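Long-range contacts in borrelidin polyketide synthase, type I (Streptomyces parvulus, PDB 6OBT), which probably catalyses the dehydration of a beta-hydroxyacyl intermediate, as a dehydratase domain working in the assembly of the polyketide borrelidin: residues A[98-103]-A[155-160]; A[260-265]-A[292-297]. All coordinates share one frame; numbering follows the deposited sequence.

Interaction 1 (A[98-103]-A[155-160]); sequences GCDSVD and LGAGGP
The carbonyl oxygen S101 O is approached by two groups of the facing strand: G156 N donates to it in a nearly straight hydrogen bond of 2.8 Å (171° at the hydrogen), and the CA-H of L155 adds a weaker contact, L155 CA to S101 O 3.3 Å. In return S101 N binds G156 O at 3.0 Å. D100 and S101 both face G156, a classic beta bulge, which puts D100 N close to the same oxygen but at too poor an angle to bond. From within the bulge the D100 carboxylate reaches the backbone of G158; its OD2 is modelled so near G158 N that the exact length of this bond is doubtful. The carboxylate of D103 lies against G156, with OD1 3.5 Å from G156 CA. S101 OG, turned anti to its own nitrogen (chi1 170°), holds this carboxylate through a 3.0 Å bond to D103 OD2, nearly along the C-O axis. On the other face V102 and L155 lie side by side and point the same way, V102 CG2 3.9 Å from L155 CD2, and V102 continues onto A90 and L91 of helix 83-97. C99 CB adds a contact with L155 CB at 3.7 Å. This antiparallel pairing of strands 101-107 and 148-156, one face packed on a helix, is characteristic of the hotdog fold of polyketide synthase dehydratases.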
ATOM      1  N   GLY A  98      -7.192   2.809  16.660  1.00 45.93           N
ATOM      2  CA  GLY A  98      -8.126   3.033  17.740  1.00 53.46           C
ATOM      3  C   GLY A  98      -8.491   1.810  18.549  1.00 55.30           C
ATOM      4  O   GLY A  98      -9.435   1.879  19.342  1.00 55.28           O
ATOM      5  N   CYS A  99      -7.783   0.690  18.373  1.00 49.92           N
ATOM      6  CA  CYS A  99      -8.090  -0.581  19.033  1.00 53.44           C
ATOM      7  C   CYS A  99      -6.911  -0.927  19.944  1.00 55.26           C
ATOM      8  O   CYS A  99      -5.936  -1.545  19.518  1.00 54.91           O
ATOM      9  CB  CYS A  99      -8.341  -1.694  18.005  1.00 57.39           C
ATOM     10  SG  CYS A  99      -9.846  -1.542  16.999  1.00 61.83           S
ATOM     11  N   ASP A 100      -7.004  -0.531  21.205  1.00 65.13           N
ATOM     12  CA  ASP A 100      -5.887  -0.667  22.131  1.00 71.19           C
ATOM     13  C   ASP A 100      -5.696  -2.089  22.654  1.00 68.12           C
ATOM     14  O   ASP A 100      -4.879  -2.295  23.561  1.00 73.72           O
ATOM     15  CB  ASP A 100      -6.073   0.291  23.305  1.00 82.88           C
ATOM     16  CG  ASP A 100      -7.265  -0.073  24.157  1.00100.45           C
ATOM     17  OD1 ASP A 100      -7.079  -0.379  25.353  1.00104.09           O
ATOM     18  OD2 ASP A 100      -8.392  -0.065  23.617  1.00111.03           O
ATOM     19  N   SER A 101      -6.416  -3.075  22.128  1.00 51.95           N
ATOM     20  CA  SER A 101      -6.308  -4.433  22.642  1.00 49.85           C
ATOM     21  C   SER A 101      -6.182  -5.413  21.489  1.00 46.51           C
ATOM     22  O   SER A 101      -6.884  -5.299  20.478  1.00 44.05           O
ATOM     23  CB  SER A 101      -7.514  -4.811  23.505  1.00 55.38           C
ATOM     24  OG  SER A 101      -7.516  -6.199  23.804  1.00 57.48           O
ATOM     25  N   VAL A 102      -5.260  -6.359  21.641  1.00 42.60           N
ATOM     26  CA  VAL A 102      -5.212  -7.536  20.775  1.00 38.83           C
ATOM     27  C   VAL A 102      -6.096  -8.561  21.478  1.00 39.50           C
ATOM     28  O   VAL A 102      -5.668  -9.270  22.391  1.00 41.90           O
ATOM     29  CB  VAL A 102      -3.782  -8.029  20.541  1.00 40.48           C
ATOM     30  CG1 VAL A 102      -3.777  -9.251  19.639  1.00 34.11           C
ATOM     31  CG2 VAL A 102      -2.928  -6.920  19.906  1.00 36.77           C
ATOM     32  N   ASP A 103      -7.381  -8.569  21.105  1.00 34.95           N
ATOM     33  CA  ASP A 103      -8.320  -9.536  21.667  1.00 42.66           C
ATOM     34  C   ASP A 103      -7.830 -10.958  21.451  1.00 41.45           C
ATOM     35  O   ASP A 103      -7.997 -11.828  22.317  1.00 42.07           O
ATOM     36  CB  ASP A 103      -9.701  -9.367  21.028  1.00 48.45           C
ATOM     37  CG  ASP A 103     -10.460  -8.157  21.556  1.00 55.37           C
ATOM     38  OD1 ASP A 103     -11.623  -7.964  21.135  1.00 55.07           O
ATOM     39  OD2 ASP A 103      -9.896  -7.397  22.376  1.00 48.18           O
ATOM     40  N   LEU A 155      -8.628  -7.276  16.741  1.00 43.00           N
ATOM     41  CA  LEU A 155      -8.277  -6.120  17.550  1.00 40.87           C
ATOM     42  C   LEU A 155      -9.541  -5.558  18.178  1.00 44.12           C
ATOM     43  O   LEU A 155     -10.581  -5.466  17.520  1.00 43.71           O
ATOM     44  CB  LEU A 155      -7.576  -5.046  16.721  1.00 39.19           C
ATOM     45  CG  LEU A 155      -6.370  -5.563  15.936  1.00 39.44           C
ATOM     46  CD1 LEU A 155      -5.929  -4.528  14.899  1.00 40.01           C
ATOM     47  CD2 LEU A 155      -5.233  -5.931  16.902  1.00 42.00           C
ATOM     48  N   GLY A 156      -9.453  -5.197  19.462  1.00 48.01           N
ATOM     49  CA  GLY A 156     -10.612  -4.774  20.210  1.00 54.32           C
ATOM     50  C   GLY A 156     -10.323  -3.527  21.026  1.00 61.62           C
ATOM     51  O   GLY A 156      -9.193  -3.037  21.086  1.00 55.32           O
ATOM     52  N   ALA A 157     -11.378  -3.023  21.646  1.00 69.75           N
ATOM     53  CA  ALA A 157     -11.295  -1.835  22.475  1.00 79.05           C
ATOM     54  C   ALA A 157     -11.035  -2.223  23.921  1.00 87.56           C
ATOM     55  O   ALA A 157     -11.505  -3.259  24.402  1.00 93.76           O
ATOM     56  CB  ALA A 157     -12.581  -1.017  22.381  1.00 80.58           C
ATOM     57  N   GLY A 158     -10.256  -1.384  24.603  1.00 89.47           N
ATOM     58  CA  GLY A 158     -10.052  -1.464  26.038  1.00 90.39           C
ATOM     59  C   GLY A 158      -9.733  -2.834  26.594  1.00 88.25           C
ATOM     60  O   GLY A 158      -9.228  -3.710  25.887  1.00 87.92           O
ATOM     61  N   GLY A 159     -10.036  -3.025  27.871  1.00 87.45           N
ATOM     62  CA  GLY A 159      -9.741  -4.256  28.558  1.00 86.40           C
ATOM     63  C   GLY A 159      -9.721  -4.049  30.059  1.00 87.48           C
ATOM     64  O   GLY A 159     -10.104  -2.988  30.570  1.00 88.49           O
ATOM     65  N   PRO A 160      -9.277  -5.061  30.797  1.00 84.28           N
ATOM     66  CA  PRO A 160      -9.140  -4.911  32.246  1.00 82.86           C
ATOM     67  C   PRO A 160      -7.968  -4.005  32.575  1.00 79.44           C
ATOM     68  O   PRO A 160      -6.899  -4.109  31.952  1.00 71.59           O
ATOM     69  CB  PRO A 160      -8.892  -6.347  32.733  1.00 80.98           C
ATOM     70  CG  PRO A 160      -8.295  -7.046  31.553  1.00 75.86           C
ATOM     71  CD  PRO A 160      -8.875  -6.398  30.326  1.00 78.30           C
TER

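Interaction 2 (A[260-265]-A[292-297]); sequences DVRLFA and VLTIGR
V261 and L293 meet on the apolar face of an antiparallel strand pair in the double-hotdog fold known for polyketide synthase dehydratases. The two side chains cross at a slant, V261 CG1 3.9 Å from L293 CD1, while V261 CG2 lies alongside I295 CG2. Around V261, L293 and I295, all buried, this side is closely filled: V261 rests on V87 and L91 of helix 83-97, and L293 and I295 pack on A284 and W282 of the adjoining strand. L263, also on L91, is its partly exposed end; its CG stands opposite the backbone nitrogen (chi1 -179°), and the turn at chi2 (67°) brings its CD1 branch to 3.3 Å from V292 O. Between the two faces run the backbone bonds. R262 and T294 form a hydrogen-bonded pair, R262 N to T294 O at 2.9 Å and T294 N to R262 O at 3.0 Å. The two ends are less regular: F264 N meets V292 O at 2.7 Å from above the carbonyl plane, and G296 N stands 52° out of the plane of the D260 carbonyl.

The opposite face is the more solvent-accessible side, where R262, T294 and F264 are all partly exposed. R262 CB lies 3.5 Å from T294 OG1, and the bent arginine chain then leads away to D100 and P160, with F264 CE1 over one face of its guanidinium group, displaced from the centre. F264 itself swings back across T294 at about a right angle. T294 OG1 approaches the ring obliquely, whereas T294 CG2 sits in the ring plane at its edge, 3.6 Å from F264 CE2.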
ATOM      1  N   ASP A 260      -5.991 -11.223  24.668  1.00 41.08           N
ATOM      2  CA  ASP A 260      -6.110 -10.032  25.515  1.00 43.20           C
ATOM      3  C   ASP A 260      -4.740  -9.455  25.890  1.00 42.35           C
ATOM      4  O   ASP A 260      -4.360  -9.382  27.064  1.00 36.97           O
ATOM      5  CB  ASP A 260      -6.929 -10.348  26.773  1.00 48.58           C
ATOM      6  CG  ASP A 260      -8.350 -10.743  26.454  1.00 56.82           C
ATOM      7  OD1 ASP A 260      -8.861 -11.688  27.091  1.00 63.37           O
ATOM      8  OD2 ASP A 260      -8.954 -10.114  25.557  1.00 59.41           O
ATOM      9  N   VAL A 261      -4.032  -8.988  24.862  1.00 38.88           N
ATOM     10  CA  VAL A 261      -2.724  -8.359  25.022  1.00 37.93           C
ATOM     11  C   VAL A 261      -2.897  -6.847  25.007  1.00 35.13           C
ATOM     12  O   VAL A 261      -3.542  -6.295  24.105  1.00 35.55           O
ATOM     13  CB  VAL A 261      -1.748  -8.794  23.918  1.00 36.85           C
ATOM     14  CG1 VAL A 261      -0.340  -8.315  24.248  1.00 36.72           C
ATOM     15  CG2 VAL A 261      -1.792 -10.296  23.725  1.00 39.15           C
ATOM     16  N   ARG A 262      -2.322  -6.172  26.003  1.00 31.44           N
ATOM     17  CA  ARG A 262      -2.338  -4.717  26.052  1.00 32.32           C
ATOM     18  C   ARG A 262      -0.947  -4.202  26.374  1.00 31.94           C
ATOM     19  O   ARG A 262      -0.235  -4.780  27.204  1.00 34.49           O
ATOM     20  CB  ARG A 262      -3.343  -4.185  27.096  1.00 40.53           C
ATOM     21  CG  ARG A 262      -4.774  -4.604  26.843  1.00 50.46           C
ATOM     22  CD  ARG A 262      -5.731  -3.442  27.026  1.00 58.66           C
ATOM     23  NE  ARG A 262      -6.141  -3.315  28.418  1.00 64.69           N
ATOM     24  CZ  ARG A 262      -6.789  -2.265  28.912  1.00 74.05           C
ATOM     25  NH1 ARG A 262      -7.104  -1.246  28.123  1.00 75.27           N
ATOM     26  NH2 ARG A 262      -7.121  -2.228  30.196  1.00 76.91           N
ATOM     27  N   LEU A 263      -0.565  -3.115  25.710  1.00 30.89           N
ATOM     28  CA  LEU A 263       0.718  -2.464  25.939  1.00 31.66           C
ATOM     29  C   LEU A 263       0.448  -1.072  26.490  1.00 33.03           C
ATOM     30  O   LEU A 263      -0.199  -0.250  25.826  1.00 32.41           O
ATOM     31  CB  LEU A 263       1.536  -2.407  24.645  1.00 32.56           C
ATOM     32  CG  LEU A 263       2.919  -1.772  24.762  1.00 32.18           C
ATOM     33  CD1 LEU A 263       3.831  -2.652  25.632  1.00 32.07           C
ATOM     34  CD2 LEU A 263       3.551  -1.554  23.405  1.00 32.74           C
ATOM     35  N   PHE A 264       0.926  -0.811  27.713  1.00 36.32           N
ATOM     36  CA  PHE A 264       0.607   0.445  28.379  1.00 33.90           C
ATOM     37  C   PHE A 264       1.677   1.506  28.202  1.00 36.62           C
ATOM     38  O   PHE A 264       1.392   2.690  28.397  1.00 37.19           O
ATOM     39  CB  PHE A 264       0.363   0.197  29.872  1.00 35.01           C
ATOM     40  CG  PHE A 264      -0.654  -0.876  30.129  1.00 32.76           C
ATOM     41  CD1 PHE A 264      -2.006  -0.614  29.929  1.00 39.81           C
ATOM     42  CD2 PHE A 264      -0.272  -2.135  30.541  1.00 36.20           C
ATOM     43  CE1 PHE A 264      -2.955  -1.607  30.142  1.00 37.36           C
ATOM     44  CE2 PHE A 264      -1.214  -3.123  30.750  1.00 41.70           C
ATOM     45  CZ  PHE A 264      -2.555  -2.855  30.542  1.00 39.08           C
ATOM     46  N   ALA A 265       2.875   1.122  27.771  1.00 37.51           N
ATOM     47  CA  ALA A 265       3.985   2.054  27.689  1.00 34.68           C
ATOM     48  C   ALA A 265       4.926   1.613  26.587  1.00 38.39           C
ATOM     49  O   ALA A 265       5.102   0.415  26.359  1.00 37.92           O
ATOM     50  CB  ALA A 265       4.752   2.112  29.015  1.00 34.90           C
ATOM     51  N   VAL A 292       3.337  -2.028  32.073  1.00 36.90           N
ATOM     52  CA  VAL A 292       3.898  -2.019  30.720  1.00 35.43           C
ATOM     53  C   VAL A 292       3.111  -2.977  29.829  1.00 36.29           C
ATOM     54  O   VAL A 292       2.700  -2.616  28.721  1.00 34.14           O
ATOM     55  CB  VAL A 292       5.397  -2.397  30.706  1.00 35.35           C
ATOM     56  CG1 VAL A 292       5.941  -2.445  29.241  1.00 29.19           C
ATOM     57  CG2 VAL A 292       6.230  -1.448  31.560  1.00 37.00           C
ATOM     58  N   LEU A 293       2.892  -4.209  30.290  1.00 33.32           N
ATOM     59  CA  LEU A 293       2.310  -5.208  29.404  1.00 34.50           C
ATOM     60  C   LEU A 293       1.446  -6.186  30.180  1.00 40.38           C
ATOM     61  O   LEU A 293       1.810  -6.612  31.287  1.00 41.71           O
ATOM     62  CB  LEU A 293       3.414  -5.958  28.636  1.00 36.85           C
ATOM     63  CG  LEU A 293       3.083  -7.196  27.797  1.00 41.29           C
ATOM     64  CD1 LEU A 293       2.499  -6.797  26.436  1.00 34.87           C
ATOM     65  CD2 LEU A 293       4.326  -8.072  27.623  1.00 39.09           C
ATOM     66  N   THR A 294       0.299  -6.539  29.588  1.00 29.97           N
ATOM     67  CA  THR A 294      -0.525  -7.647  30.069  1.00 40.06           C
ATOM     68  C   THR A 294      -0.862  -8.584  28.915  1.00 39.06           C
ATOM     69  O   THR A 294      -1.201  -8.129  27.815  1.00 40.72           O
ATOM     70  CB  THR A 294      -1.820  -7.140  30.737  1.00 50.45           C
ATOM     71  OG1 THR A 294      -2.460  -6.172  29.898  1.00 56.72           O
ATOM     72  CG2 THR A 294      -1.506  -6.487  32.067  1.00 48.43           C
ATOM     73  N   ILE A 295      -0.764  -9.889  29.175  1.00 37.20           N
ATOM     74  CA  ILE A 295      -1.255 -10.941  28.284  1.00 38.66           C
ATOM     75  C   ILE A 295      -2.299 -11.738  29.055  1.00 38.23           C
ATOM     76  O   ILE A 295      -1.964 -12.460  30.005  1.00 45.62           O
ATOM     77  CB  ILE A 295      -0.137 -11.863  27.780  1.00 42.34           C
ATOM     78  CG1 ILE A 295       1.005 -11.077  27.139  1.00 41.43           C
ATOM     79  CG2 ILE A 295      -0.687 -12.868  26.778  1.00 43.15           C
ATOM     80  CD1 ILE A 295       2.206 -11.999  26.749  1.00 38.57           C
ATOM     81  N   GLY A 296      -3.560 -11.625  28.631  1.00 46.63           N
ATOM     82  CA  GLY A 296      -4.636 -12.325  29.311  1.00 49.43           C
ATOM     83  C   GLY A 296      -4.495 -13.835  29.277  1.00 51.58           C
ATOM     84  O   GLY A 296      -4.824 -14.518  30.249  1.00 51.57           O
ATOM     85  N   ARG A 297      -4.031 -14.382  28.156  1.00 55.46           N
ATOM     86  CA  ARG A 297      -3.811 -15.817  28.074  1.00 51.16           C
ATOM     87  C   ARG A 297      -2.830 -16.089  26.945  1.00 52.09           C
ATOM     88  O   ARG A 297      -2.920 -15.457  25.891  1.00 47.81           O
ATOM     89  CB  ARG A 297      -5.123 -16.571  27.834  1.00 60.15           C
ATOM     90  CG  ARG A 297      -4.965 -18.094  27.818  1.00 58.70           C
ATOM     91  CD  ARG A 297      -6.241 -18.766  27.357  1.00 63.97           C
ATOM     92  NE  ARG A 297      -6.298 -20.161  27.771  1.00 74.72           N
ATOM     93  CZ  ARG A 297      -6.849 -20.574  28.907  1.00 81.76           C
ATOM     94  NH1 ARG A 297      -6.862 -21.867  29.211  1.00 84.54           N
ATOM     95  NH2 ARG A 297      -7.386 -19.694  29.740  1.00 83.01           N
TER

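Interaction 1 closes along the chain before interaction 2 opens, and their centres lie about 10 Å apart on the same side of the chain's centre. Strand 101-107 of the first is the direct neighbour of strand 254-263 of the second, with backbone bonds joining V102 to V261 and D103 to D260, and L91 of helix 83-97 touches V102, V261 and L263. R262 ties the contacts further: its NH1 forms a salt bridge with D100 OD1, and its NH2 makes a probable hydrogen bond to P160 O. The strand order suggests that the two hotdog halves meet between 101-107 and 254-263, with interaction 1 on the first half's side of that seam and interaction 2 on the second's.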